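PDB 4RYK: Lmo0325 protein from Listeria monocytogenes EGD-e, which probably binds DNA through an N-terminal helix-turn-helix domain and acts as an Rgg-family transcriptional regulator with an all-helical, TPR-like C-terminal domain. Local coordinates for residues A[216-221]-A[257-262]; A[206-211]-A[250-255]; A[88-93]-A[121-126]; A[157-160]-A[166-169]. All blocks are in the same frame, centred on the assembly; numbering follows the deposited sequence.

Contact 1 of 4, residues A[216-221]-A[257-262]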
loop_
_atom_site.group_PDB
_atom_site.type_symbol
_atom_site.label_atom_id
_atom_site.label_comp_id
_atom_site.label_asym_id
_atom_site.label_seq_id
_atom_site.Cartn_x
_atom_site.Cartn_y
_atom_site.Cartn_z
ATOM N N ILE A 216 -3.614 -29.491 -0.195
ATOM C CA ILE A 216 -4.791 -30.286 -0.551
ATOM C C ILE A 216 -4.491 -31.392 -1.527
ATOM O O ILE A 216 -5.051 -32.464 -1.409
ATOM C CB ILE A 216 -5.916 -29.391 -1.112
ATOM C CG1 ILE A 216 -6.625 -28.692 0.057
ATOM C CG2 ILE A 216 -6.918 -30.194 -1.940
ATOM C CD1 ILE A 216 -7.440 -27.482 -0.335
ATOM N N GLN A 217 -3.615 -31.136 -2.488
ATOM C CA GLN A 217 -3.176 -32.175 -3.410
ATOM C C GLN A 217 -2.005 -33.000 -2.904
ATOM O O GLN A 217 -1.444 -33.761 -3.669
ATOM C CB GLN A 217 -2.715 -31.568 -4.697
ATOM C CG GLN A 217 -3.790 -30.841 -5.439
ATOM C CD GLN A 217 -3.211 -30.213 -6.680
ATOM O OE1 GLN A 217 -2.165 -30.638 -7.184
ATOM N NE2 GLN A 217 -3.858 -29.183 -7.160
ATOM N N ASN A 218 -1.573 -32.796 -1.665
ATOM C CA ASN A 218 -0.524 -33.611 -1.114
ATOM C C ASN A 218 0.796 -33.547 -1.881
ATOM O O ASN A 218 1.525 -34.542 -1.950
ATOM C CB ASN A 218 -0.994 -35.064 -1.066
ATOM C CG ASN A 218 -0.247 -35.864 -0.053
ATOM O OD1 ASN A 218 0.053 -35.373 1.017
ATOM N ND2 ASN A 218 0.077 -37.094 -0.390
ATOM N N LYS A 219 1.104 -32.386 -2.453
ATOM C CA LYS A 219 2.396 -32.162 -3.076
ATOM C C LYS A 219 3.202 -31.361 -2.104
ATOM O O LYS A 219 3.280 -30.127 -2.214
ATOM C CB LYS A 219 2.207 -31.398 -4.359
ATOM C CG LYS A 219 1.375 -32.156 -5.386
ATOM C CD LYS A 219 1.668 -31.626 -6.779
ATOM C CE LYS A 219 1.126 -32.564 -7.850
ATOM N NZ LYS A 219 -0.232 -32.096 -8.230
ATOM N N ILE A 220 3.753 -32.050 -1.116
ATOM C CA ILE A 220 4.321 -31.418 0.078
ATOM C C ILE A 220 5.694 -30.751 -0.146
ATOM O O ILE A 220 5.970 -29.661 0.414
ATOM C CB ILE A 220 4.320 -32.415 1.253
ATOM C CG1 ILE A 220 2.879 -32.852 1.541
ATOM C CG2 ILE A 220 4.890 -31.787 2.522
ATOM C CD1 ILE A 220 1.885 -31.719 1.785
ATOM N N ASN A 221 6.521 -31.350 -0.997
ATOM C CA ASN A 221 7.768 -30.695 -1.429
ATOM C C ASN A 221 7.480 -29.326 -2.025
ATOM O O ASN A 221 8.105 -28.355 -1.676
ATOM C CB ASN A 221 8.506 -31.517 -2.477
ATOM C CG ASN A 221 8.972 -32.847 -1.936
ATOM O OD1 ASN A 221 9.049 -33.039 -0.715
ATOM N ND2 ASN A 221 9.289 -33.784 -2.834
ATOM N N TRP A 257 3.513 -29.026 8.922
ATOM C CA TRP A 257 4.043 -29.803 10.030
ATOM C C TRP A 257 3.182 -31.014 10.336
ATOM O O TRP A 257 3.716 -32.115 10.576
ATOM C CB TRP A 257 4.218 -28.953 11.286
ATOM C CG TRP A 257 5.458 -28.111 11.248
ATOM C CD1 TRP A 257 6.587 -28.348 10.529
ATOM C CD2 TRP A 257 5.696 -26.903 11.975
ATOM N NE1 TRP A 257 7.508 -27.361 10.762
ATOM C CE2 TRP A 257 6.992 -26.473 11.661
ATOM C CE3 TRP A 257 4.942 -26.158 12.889
ATOM C CZ2 TRP A 257 7.551 -25.307 12.199
ATOM C CZ3 TRP A 257 5.505 -25.011 13.441
ATOM C CH2 TRP A 257 6.800 -24.599 13.089
HETATM N N MSE A 258 1.864 -30.853 10.313
HETATM C CA MSE A 258 0.987 -31.994 10.579
HETATM C C MSE A 258 1.203 -33.085 9.570
HETATM O O MSE A 258 1.269 -34.239 9.903
HETATM C CB MSE A 258 -0.480 -31.577 10.614
HETATM C CG MSE A 258 -0.716 -30.651 11.791
HETATM SE SE MSE A 258 -2.607 -30.355 12.183
HETATM C CE MSE A 258 -2.826 -28.739 11.114
ATOM N N LYS A 259 1.332 -32.706 8.326
ATOM C CA LYS A 259 1.617 -33.632 7.266
ATOM C C LYS A 259 3.006 -34.221 7.355
ATOM O O LYS A 259 3.229 -35.281 6.825
ATOM C CB LYS A 259 1.523 -32.925 5.923
ATOM C CG LYS A 259 0.117 -32.578 5.498
ATOM C CD LYS A 259 -0.645 -33.823 5.095
ATOM C CE LYS A 259 -0.186 -34.352 3.753
ATOM N NZ LYS A 259 -0.110 -35.833 3.828
ATOM N N GLU A 260 3.955 -33.527 7.962
ATOM C CA GLU A 260 5.288 -34.082 8.076
ATOM C C GLU A 260 5.426 -34.884 9.362
ATOM O O GLU A 260 6.529 -35.023 9.866
ATOM C CB GLU A 260 6.332 -32.970 8.030
ATOM C CG GLU A 260 6.482 -32.358 6.648
ATOM C CD GLU A 260 7.313 -31.081 6.645
ATOM O OE1 GLU A 260 7.474 -30.431 7.712
ATOM O OE2 GLU A 260 7.801 -30.714 5.558
ATOM N N GLY A 261 4.308 -35.363 9.912
ATOM C CA GLY A 261 4.307 -36.031 11.218
ATOM C C GLY A 261 4.571 -35.215 12.482
ATOM O O GLY A 261 4.674 -35.780 13.564
ATOM N N GLU A 262 4.660 -33.899 12.396
ATOM C CA GLU A 262 4.924 -33.075 13.560
ATOM C C GLU A 262 3.573 -32.541 14.037
ATOM O O GLU A 262 3.325 -31.305 14.058
ATOM C CB GLU A 262 5.802 -31.921 13.124
ATOM C CG GLU A 262 7.268 -32.245 13.011
ATOM C CD GLU A 262 7.965 -31.801 14.268
ATOM O OE1 GLU A 262 7.781 -32.484 15.300
ATOM O OE2 GLU A 262 8.643 -30.742 14.227
#
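K259 lies across I220, its CE 3.9 Å from I220 CD1, and carries its ammonium group on to the side-chain amide of N218. The lysine leaves its backbone toward the opposite segment and bends at chi2, chi3 and chi4 (-72°, -74° and 139°), a folded course that brings CE beside the CG1–CD1 branch of I220 while NZ turns to N218. The bond from K259 NZ to N218 OD1 is 2.9 Å long but weak, and the two side chains cross at about a right angle. E300, on the last helix, adds a long, weak ion pair to the same NZ. On the residue after the lysine, E260 OE2 lies 4.3 Å from I220 CG2, and N224 holds that carboxylate oxygen by a hydrogen bond.

Two helix ends meet here. N218 and G261, both with positive phi, are the C-prime residues of Schellman motifs; in the second, E262 N bonds to W257 O (2.7 Å) and G261 N to M258 O. K219 then occupies the N-cap position of the next helix, and E262 that of the helix after G261. The contact therefore sits at the surface, where the turn between helices 197-216 and 220-235 faces the end of helix 243-259, while M258 packs inward on helices 263-279 and 283-300.

Contact 2 of 4, residues A[206-211]-A[250-255]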
loop_
_atom_site.group_PDB
_atom_site.type_symbol
_atom_site.label_atom_id
_atom_site.label_comp_id
_atom_site.label_asym_id
_atom_site.label_seq_id
_atom_site.Cartn_x
_atom_site.Cartn_y
_atom_site.Cartn_z
ATOM N N LEU A 206 -1.264 -14.693 -3.794
ATOM C CA LEU A 206 -1.102 -15.759 -4.767
ATOM C C LEU A 206 -0.350 -16.926 -4.115
ATOM O O LEU A 206 -0.735 -18.079 -4.275
ATOM C CB LEU A 206 -0.295 -15.254 -5.941
ATOM C CG LEU A 206 0.153 -16.352 -6.927
ATOM C CD1 LEU A 206 -1.068 -17.104 -7.438
ATOM C CD2 LEU A 206 0.921 -15.778 -8.087
ATOM N N PHE A 207 0.728 -16.652 -3.391
ATOM C CA PHE A 207 1.522 -17.720 -2.800
ATOM C C PHE A 207 0.713 -18.481 -1.754
ATOM O O PHE A 207 0.883 -19.701 -1.599
ATOM C CB PHE A 207 2.783 -17.204 -2.123
ATOM C CG PHE A 207 3.862 -16.706 -3.060
ATOM C CD1 PHE A 207 4.203 -17.394 -4.199
ATOM C CD2 PHE A 207 4.559 -15.562 -2.756
ATOM C CE1 PHE A 207 5.212 -16.949 -5.019
ATOM C CE2 PHE A 207 5.562 -15.106 -3.566
ATOM C CZ PHE A 207 5.884 -15.810 -4.722
ATOM N N ALA A 208 -0.123 -17.763 -1.001
ATOM C CA ALA A 208 -1.049 -18.414 -0.051
ATOM C C ALA A 208 -1.982 -19.376 -0.759
ATOM O O ALA A 208 -2.129 -20.516 -0.332
ATOM C CB ALA A 208 -1.882 -17.388 0.655
ATOM N N ASN A 209 -2.584 -18.911 -1.855
ATOM C CA ASN A 209 -3.484 -19.761 -2.658
ATOM C C ASN A 209 -2.842 -21.004 -3.203
ATOM O O ASN A 209 -3.437 -22.085 -3.166
ATOM C CB ASN A 209 -4.126 -18.997 -3.810
ATOM C CG ASN A 209 -5.214 -18.048 -3.342
ATOM O OD1 ASN A 209 -5.640 -18.066 -2.199
ATOM N ND2 ASN A 209 -5.675 -17.223 -4.241
ATOM N N LEU A 210 -1.633 -20.858 -3.716
ATOM C CA LEU A 210 -0.915 -22.021 -4.237
ATOM C C LEU A 210 -0.541 -23.007 -3.140
ATOM O O LEU A 210 -0.660 -24.227 -3.324
ATOM C CB LEU A 210 0.366 -21.595 -4.904
ATOM C CG LEU A 210 0.189 -20.773 -6.169
ATOM C CD1 LEU A 210 1.571 -20.404 -6.711
ATOM C CD2 LEU A 210 -0.637 -21.519 -7.219
ATOM N N THR A 211 -0.083 -22.479 -2.002
ATOM C CA THR A 211 0.336 -23.333 -0.912
ATOM C C THR A 211 -0.866 -24.166 -0.484
ATOM O O THR A 211 -0.762 -25.370 -0.258
ATOM C CB THR A 211 0.883 -22.524 0.261
ATOM O OG1 THR A 211 1.991 -21.719 -0.159
ATOM C CG2 THR A 211 1.340 -23.397 1.355
ATOM N N ASN A 250 1.958 -18.630 9.041
ATOM C CA ASN A 250 1.988 -19.439 10.252
ATOM C C ASN A 250 0.959 -20.561 10.200
ATOM O O ASN A 250 1.272 -21.687 10.614
ATOM C CB ASN A 250 1.763 -18.626 11.534
ATOM C CG ASN A 250 2.992 -17.814 11.964
ATOM O OD1 ASN A 250 4.109 -18.030 11.497
ATOM N ND2 ASN A 250 2.778 -16.885 12.890
ATOM N N TYR A 251 -0.259 -20.256 9.720
ATOM C CA TYR A 251 -1.270 -21.272 9.532
ATOM C C TYR A 251 -0.768 -22.428 8.623
ATOM O O TYR A 251 -0.815 -23.600 8.989
ATOM C CB TYR A 251 -2.570 -20.693 8.954
ATOM C CG TYR A 251 -3.542 -21.820 8.725
ATOM C CD1 TYR A 251 -3.558 -22.509 7.525
ATOM C CD2 TYR A 251 -4.399 -22.234 9.741
ATOM C CE1 TYR A 251 -4.407 -23.600 7.329
ATOM C CE2 TYR A 251 -5.246 -23.303 9.576
ATOM C CZ TYR A 251 -5.250 -24.001 8.371
ATOM O OH TYR A 251 -6.111 -25.068 8.237
ATOM N N TYR A 252 -0.304 -22.097 7.432
ATOM C CA TYR A 252 0.154 -23.147 6.508
ATOM C C TYR A 252 1.399 -23.935 6.975
ATOM O O TYR A 252 1.520 -25.123 6.676
ATOM C CB TYR A 252 0.314 -22.593 5.075
ATOM C CG TYR A 252 -1.022 -22.279 4.435
ATOM C CD1 TYR A 252 -1.958 -23.287 4.202
ATOM C CD2 TYR A 252 -1.353 -20.998 4.052
ATOM C CE1 TYR A 252 -3.184 -23.014 3.619
ATOM C CE2 TYR A 252 -2.591 -20.703 3.474
ATOM C CZ TYR A 252 -3.504 -21.702 3.284
ATOM O OH TYR A 252 -4.722 -21.426 2.716
ATOM N N GLN A 253 2.284 -23.310 7.742
ATOM C CA GLN A 253 3.462 -23.992 8.291
ATOM C C GLN A 253 2.942 -25.043 9.279
ATOM O O GLN A 253 3.440 -26.188 9.343
ATOM C CB GLN A 253 4.412 -23.002 8.965
ATOM C CG GLN A 253 5.655 -23.619 9.600
ATOM C CD GLN A 253 6.488 -24.425 8.603
ATOM O OE1 GLN A 253 7.391 -23.882 8.002
ATOM N NE2 GLN A 253 6.140 -25.702 8.379
ATOM N N GLY A 254 1.874 -24.674 9.987
ATOM C CA GLY A 254 1.219 -25.591 10.903
ATOM C C GLY A 254 0.694 -26.815 10.184
ATOM O O GLY A 254 0.951 -27.935 10.585
ATOM N N ALA A 255 -0.022 -26.585 9.097
ATOM C CA ALA A 255 -0.619 -27.672 8.333
ATOM C C ALA A 255 0.461 -28.605 7.774
ATOM O O ALA A 255 0.334 -29.821 7.834
ATOM C CB ALA A 255 -1.445 -27.087 7.190
#
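Helix-to-helix packing within the TPR-like C-terminal domain brings Y252 of helix 243-259 against A208 and T211 of helix 197-216. The tyrosine points across the interface, and its two ends meet different residues. At the root, T211 CG2 rests 3.9 Å from Y252 CB and 4.0 Å from Y252 CG, approaching the ring obliquely. Farther out, Y252 CE2 lies 3.8 Å from the backbone oxygen A208 O and 4.4 Å from A208 CB, so the distal part of the ring meets A208, and the root meets T211 one turn on.

The threonine methyl is available for this because of how its branches are divided: CG2 is anti to the backbone N, and OG1 (chi1 -58°) turns back along its own helix to bond F207 O at 2.7 Å. That carbonyl also accepts the ordinary helical bond from T211 N, the two donors reaching it from opposite faces of its plane. T211 thus spends its hydroxyl inside its helix and offers carbon to its partner. The contact joins helices 197-216 and 243-259 of the all-helical domain, and its three touching residues are buried. Y252 OH is hydrogen-bonded to D212, the residue after T211, which ties the ring's polar end to helix 197-216 too. Helix 220-235 adjoins the threonine through V226, and Y251 CD1 stands 3.8 Å above one face of the Y252 ring, toward its rim.

Contact 3 of 4, residues A[88-93]-A[121-126]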
loop_
_atom_site.group_PDB
_atom_site.type_symbol
_atom_site.label_atom_id
_atom_site.label_comp_id
_atom_site.label_asym_id
_atom_site.label_seq_id
_atom_site.Cartn_x
_atom_site.Cartn_y
_atom_site.Cartn_z
ATOM N N GLU A 88 -14.653 -8.227 -6.639
ATOM C CA GLU A 88 -15.894 -8.020 -5.914
ATOM C C GLU A 88 -17.030 -8.897 -6.451
ATOM O O GLU A 88 -17.707 -9.557 -5.693
ATOM C CB GLU A 88 -16.286 -6.572 -5.980
ATOM C CG GLU A 88 -17.634 -6.342 -5.363
ATOM C CD GLU A 88 -17.813 -4.908 -4.984
ATOM O OE1 GLU A 88 -17.188 -4.065 -5.665
ATOM O OE2 GLU A 88 -18.557 -4.633 -4.012
ATOM N N LEU A 89 -17.236 -8.912 -7.760
ATOM C CA LEU A 89 -18.277 -9.751 -8.343
ATOM C C LEU A 89 -18.032 -11.242 -8.103
ATOM O O LEU A 89 -18.945 -11.969 -7.725
ATOM C CB LEU A 89 -18.365 -9.471 -9.832
ATOM C CG LEU A 89 -18.781 -8.057 -10.229
ATOM C CD1 LEU A 89 -18.475 -7.761 -11.680
ATOM C CD2 LEU A 89 -20.254 -7.903 -9.972
ATOM N N SER A 90 -16.807 -11.704 -8.366
ATOM C CA SER A 90 -16.437 -13.104 -8.100
ATOM C C SER A 90 -16.759 -13.486 -6.681
ATOM O O SER A 90 -17.388 -14.513 -6.421
ATOM C CB SER A 90 -14.935 -13.323 -8.305
ATOM O OG SER A 90 -14.714 -13.502 -9.667
ATOM N N GLY A 91 -16.272 -12.649 -5.770
ATOM C CA GLY A 91 -16.430 -12.849 -4.348
ATOM C C GLY A 91 -17.854 -13.076 -3.896
ATOM O O GLY A 91 -18.087 -13.953 -3.080
ATOM N N LYS A 92 -18.809 -12.299 -4.404
ATOM C CA LYS A 92 -20.221 -12.587 -4.100
ATOM C C LYS A 92 -20.974 -13.223 -5.300
ATOM O O LYS A 92 -22.207 -13.139 -5.412
ATOM C CB LYS A 92 -20.941 -11.400 -3.401
ATOM C CG LYS A 92 -20.757 -9.999 -3.962
ATOM C CD LYS A 92 -21.547 -9.832 -5.253
ATOM C CE LYS A 92 -22.110 -8.426 -5.415
ATOM N NZ LYS A 92 -21.035 -7.428 -5.679
ATOM N N ASN A 93 -20.215 -13.909 -6.171
ATOM C CA ASN A 93 -20.781 -14.814 -7.211
ATOM C C ASN A 93 -21.836 -14.233 -8.114
ATOM O O ASN A 93 -22.761 -14.924 -8.563
ATOM C CB ASN A 93 -21.375 -16.046 -6.548
ATOM C CG ASN A 93 -20.430 -17.196 -6.555
ATOM O OD1 ASN A 93 -19.214 -17.032 -6.726
ATOM N ND2 ASN A 93 -20.974 -18.374 -6.395
ATOM N N HIS A 121 -15.776 -14.719 -19.165
ATOM C CA HIS A 121 -16.596 -15.765 -19.732
ATOM C C HIS A 121 -16.446 -17.030 -18.951
ATOM O O HIS A 121 -17.445 -17.655 -18.628
ATOM C CB HIS A 121 -16.190 -16.076 -21.156
ATOM C CG HIS A 121 -16.870 -15.224 -22.167
ATOM N ND1 HIS A 121 -16.205 -14.257 -22.894
ATOM C CD2 HIS A 121 -18.155 -15.208 -22.590
ATOM C CE1 HIS A 121 -17.050 -13.678 -23.728
ATOM N NE2 HIS A 121 -18.237 -14.238 -23.563
ATOM N N THR A 122 -15.213 -17.438 -18.645
ATOM C CA THR A 122 -15.037 -18.700 -17.946
ATOM C C THR A 122 -15.684 -18.644 -16.587
ATOM O O THR A 122 -16.237 -19.649 -16.124
ATOM C CB THR A 122 -13.578 -19.158 -17.755
ATOM O OG1 THR A 122 -12.858 -18.239 -16.924
ATOM C CG2 THR A 122 -12.877 -19.263 -19.075
ATOM N N ARG A 123 -15.609 -17.486 -15.944
ATOM C CA ARG A 123 -16.151 -17.340 -14.598
ATOM C C ARG A 123 -17.667 -17.388 -14.673
ATOM O O ARG A 123 -18.319 -17.985 -13.821
ATOM C CB ARG A 123 -15.626 -16.034 -13.966
ATOM C CG ARG A 123 -16.012 -15.764 -12.533
ATOM C CD ARG A 123 -15.708 -16.899 -11.585
ATOM N NE ARG A 123 -14.306 -17.015 -11.289
ATOM C CZ ARG A 123 -13.766 -16.801 -10.088
ATOM N NH1 ARG A 123 -14.510 -16.457 -9.036
ATOM N NH2 ARG A 123 -12.464 -16.950 -9.939
ATOM N N ILE A 124 -18.242 -16.809 -15.707
ATOM C CA ILE A 124 -19.713 -16.914 -15.863
ATOM C C ILE A 124 -20.174 -18.363 -16.174
ATOM O O ILE A 124 -21.143 -18.829 -15.598
ATOM C CB ILE A 124 -20.247 -15.929 -16.917
ATOM C CG1 ILE A 124 -20.066 -14.475 -16.443
ATOM C CG2 ILE A 124 -21.714 -16.225 -17.262
ATOM C CD1 ILE A 124 -19.919 -13.484 -17.584
ATOM N N GLN A 125 -19.475 -19.088 -17.040
ATOM C CA GLN A 125 -19.825 -20.506 -17.276
ATOM C C GLN A 125 -19.653 -21.339 -15.983
ATOM O O GLN A 125 -20.535 -22.130 -15.630
ATOM C CB GLN A 125 -18.998 -21.157 -18.388
ATOM C CG GLN A 125 -19.006 -20.468 -19.744
ATOM C CD GLN A 125 -17.858 -20.948 -20.645
ATOM O OE1 GLN A 125 -16.766 -21.304 -20.178
ATOM N NE2 GLN A 125 -18.100 -20.948 -21.942
ATOM N N THR A 126 -18.562 -21.149 -15.246
ATOM C CA THR A 126 -18.377 -21.890 -14.000
ATOM C C THR A 126 -19.476 -21.639 -12.965
ATOM O O THR A 126 -20.010 -22.600 -12.397
ATOM C CB THR A 126 -17.030 -21.582 -13.361
ATOM O OG1 THR A 126 -16.039 -21.860 -14.339
ATOM C CG2 THR A 126 -16.781 -22.456 -12.149
#
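S90 stands over one face of the R123 guanidinium: its OG is 3.0 Å above the plane and displaced toward the rim, where NH1 lies. The distance from S90 OG to R123 NH1 is 3.0 Å, yet the angle is poor for a hydrogen bond, as expected when the N-H groups lie in the guanidinium plane and the oxygen sits above it. S90 CB follows the hydroxyl closely, 3.2 Å from R123 NH1, whereas the central carbon R123 CZ is 3.5 Å from S90 OG. The serine therefore meets the outer end of the flat group with both of its side-chain atoms.

The arginine reaches this place by a folded route. Its CG is anti to the backbone N (chi1 -176°), which starts the chain toward the serine's helix, and bends at chi2 and chi3 (52° and 74°) then turn the guanidinium so that a broad side is presented to S90. On the serine, OG lies beside its own backbone N, a position from which it also makes a weak hydrogen bond to F86 O one turn earlier.

The pair joins helix 82-91 to helix 113-132 in the all-helical fold. Helix 95-108 adjoins both partners through M98, whose side chain touches S90 and R123 alike. Just beyond S90 the first helix closes in a Schellman motif: N93, with positive phi, is its C-prime residue, N93 N bonds to S90 O at 2.9 Å, and D94 N bonds to L89 O.

Contact 4 of 4, residues A[157-160]-A[166-169]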
loop_
_atom_site.group_PDB
_atom_site.type_symbol
_atom_site.label_atom_id
_atom_site.label_comp_id
_atom_site.label_asym_id
_atom_site.label_seq_id
_atom_site.Cartn_x
_atom_site.Cartn_y
_atom_site.Cartn_z
ATOM N N GLN A 157 8.294 -13.561 -21.429
ATOM C CA GLN A 157 9.510 -13.811 -20.653
ATOM C C GLN A 157 9.509 -13.034 -19.368
ATOM O O GLN A 157 10.233 -13.380 -18.422
ATOM C CB GLN A 157 10.754 -13.365 -21.433
ATOM C CG GLN A 157 10.949 -13.993 -22.785
ATOM C CD GLN A 157 11.089 -15.487 -22.703
ATOM O OE1 GLN A 157 10.855 -16.180 -23.696
ATOM N NE2 GLN A 157 11.450 -16.009 -21.519
ATOM N N THR A 158 8.772 -11.926 -19.362
ATOM C CA THR A 158 8.712 -11.068 -18.177
ATOM C C THR A 158 7.246 -10.603 -17.997
ATOM O O THR A 158 6.507 -10.367 -18.972
ATOM C CB THR A 158 9.666 -9.881 -18.256
ATOM O OG1 THR A 158 9.307 -9.100 -19.360
ATOM C CG2 THR A 158 11.046 -10.308 -18.526
ATOM N N TRP A 159 6.832 -10.576 -16.735
ATOM C CA TRP A 159 5.450 -10.304 -16.348
ATOM C C TRP A 159 5.379 -8.968 -15.625
ATOM O O TRP A 159 6.299 -8.613 -14.908
ATOM C CB TRP A 159 4.979 -11.388 -15.436
ATOM C CG TRP A 159 4.617 -12.682 -16.089
ATOM C CD1 TRP A 159 4.944 -13.116 -17.329
ATOM C CD2 TRP A 159 3.936 -13.762 -15.462
ATOM N NE1 TRP A 159 4.461 -14.404 -17.542
ATOM C CE2 TRP A 159 3.874 -14.832 -16.393
ATOM C CE3 TRP A 159 3.364 -13.930 -14.213
ATOM C CZ2 TRP A 159 3.220 -16.019 -16.118
ATOM C CZ3 TRP A 159 2.751 -15.133 -13.921
ATOM C CH2 TRP A 159 2.677 -16.166 -14.883
ATOM N N THR A 160 4.321 -8.213 -15.865
ATOM C CA THR A 160 3.927 -7.163 -14.960
ATOM C C THR A 160 2.823 -7.726 -14.074
ATOM O O THR A 160 2.516 -8.917 -14.143
ATOM C CB THR A 160 3.432 -5.935 -15.734
ATOM O OG1 THR A 160 2.213 -6.259 -16.380
ATOM C CG2 THR A 160 4.472 -5.524 -16.790
ATOM N N ILE A 166 -3.634 -12.574 -13.922
ATOM C CA ILE A 166 -4.185 -13.515 -14.874
ATOM C C ILE A 166 -3.847 -14.950 -14.441
ATOM O O ILE A 166 -4.726 -15.822 -14.364
ATOM C CB ILE A 166 -3.689 -13.219 -16.291
ATOM C CG1 ILE A 166 -4.376 -11.970 -16.846
ATOM C CG2 ILE A 166 -3.984 -14.416 -17.191
ATOM C CD1 ILE A 166 -3.669 -11.358 -18.032
ATOM N N PHE A 167 -2.570 -15.165 -14.112
ATOM C CA PHE A 167 -2.054 -16.459 -13.731
ATOM C C PHE A 167 -2.830 -16.951 -12.564
ATOM O O PHE A 167 -3.221 -18.131 -12.515
ATOM C CB PHE A 167 -0.609 -16.366 -13.295
ATOM C CG PHE A 167 -0.018 -17.651 -12.891
ATOM C CD1 PHE A 167 -0.030 -18.726 -13.766
ATOM C CD2 PHE A 167 0.627 -17.778 -11.696
ATOM C CE1 PHE A 167 0.578 -19.922 -13.424
ATOM C CE2 PHE A 167 1.240 -18.964 -11.352
ATOM C CZ PHE A 167 1.199 -20.034 -12.199
ATOM N N SER A 168 -3.079 -16.072 -11.619
ATOM C CA SER A 168 -3.738 -16.562 -10.454
ATOM C C SER A 168 -5.210 -17.008 -10.729
ATOM O O SER A 168 -5.688 -17.864 -10.014
ATOM C CB SER A 168 -3.644 -15.569 -9.320
ATOM O OG SER A 168 -4.633 -14.633 -9.543
ATOM N N ASN A 169 -5.900 -16.502 -11.763
ATOM C CA ASN A 169 -7.211 -17.088 -12.163
ATOM C C ASN A 169 -7.095 -18.299 -13.073
ATOM O O ASN A 169 -7.917 -19.207 -13.049
ATOM C CB ASN A 169 -8.069 -16.080 -12.937
ATOM C CG ASN A 169 -8.614 -15.023 -12.063
ATOM O OD1 ASN A 169 -9.801 -15.025 -11.710
ATOM N ND2 ASN A 169 -7.760 -14.122 -11.670
#
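W159 meets F167 with the far end of its indole, and the phenylalanine can be followed atom by atom against it. F167 CB lies 3.6 Å from W159 CZ3 and 3.7 Å from W159 CH2, so the aliphatic root already touches the outer corner of the six-membered ring. At the next atom the order reverses slightly, F167 CG being 3.7 Å from W159 CH2 and 3.9 Å from W159 CZ3. Beyond it, F167 CD1 stays 3.9 Å from CH2 of the tryptophan, while F167 CD2 is 4.1 Å from both indole carbons.

The rings form an offset edge-to-face pair, with the edge of W159 toward the face of F167, centroids 5.4 Å apart and planes at 62°. The offset agrees with the atom distances: the indole edge falls near the root of the phenyl ring and not over its middle. In F167, CG anti to the backbone N (chi1 180°) carries the ring past the indole edge, leaving CB and CG against CZ3 and CH2.

Both residues are buried. W159 also packs on L153 of helix 143-153 and on I185 and M186 of helix 176-193, and F167 touches F182 of the latter. T160 is the N-cap of helix 161-170; W159, just before it, packs on F167, eight residues on. The offset edge-to-face aromatic pair thus closes the loop before helix 161-170 onto that helix, within the TPR-like domain, with helices 143-153 and 176-193 packed around it.

Contacts 1 and 2 both use helix 243-259, their centres 11 Å apart, and pair it with the successive helices 197-216 and 220-235: contact 2 in the buried part, contact 1 at the surface near the helix ends. Contact 4 joins contact 2 through L206, whose CD1 is 3.5 Å from S168 CB, although their centres are 20 Å apart. Contact 4 also touches contact 3, with R123 NH2 3.7 Å from N169 OD1. The sequence 3, 4, 2, 1 thus runs through the helical array; the centres of contacts 1 and 3 are 31 Å apart. The bound glycan is at T30-S34, outside all eight segments; a PEG, probably from the crystallisation liquor, lies about 6 Å from the F167 side chain.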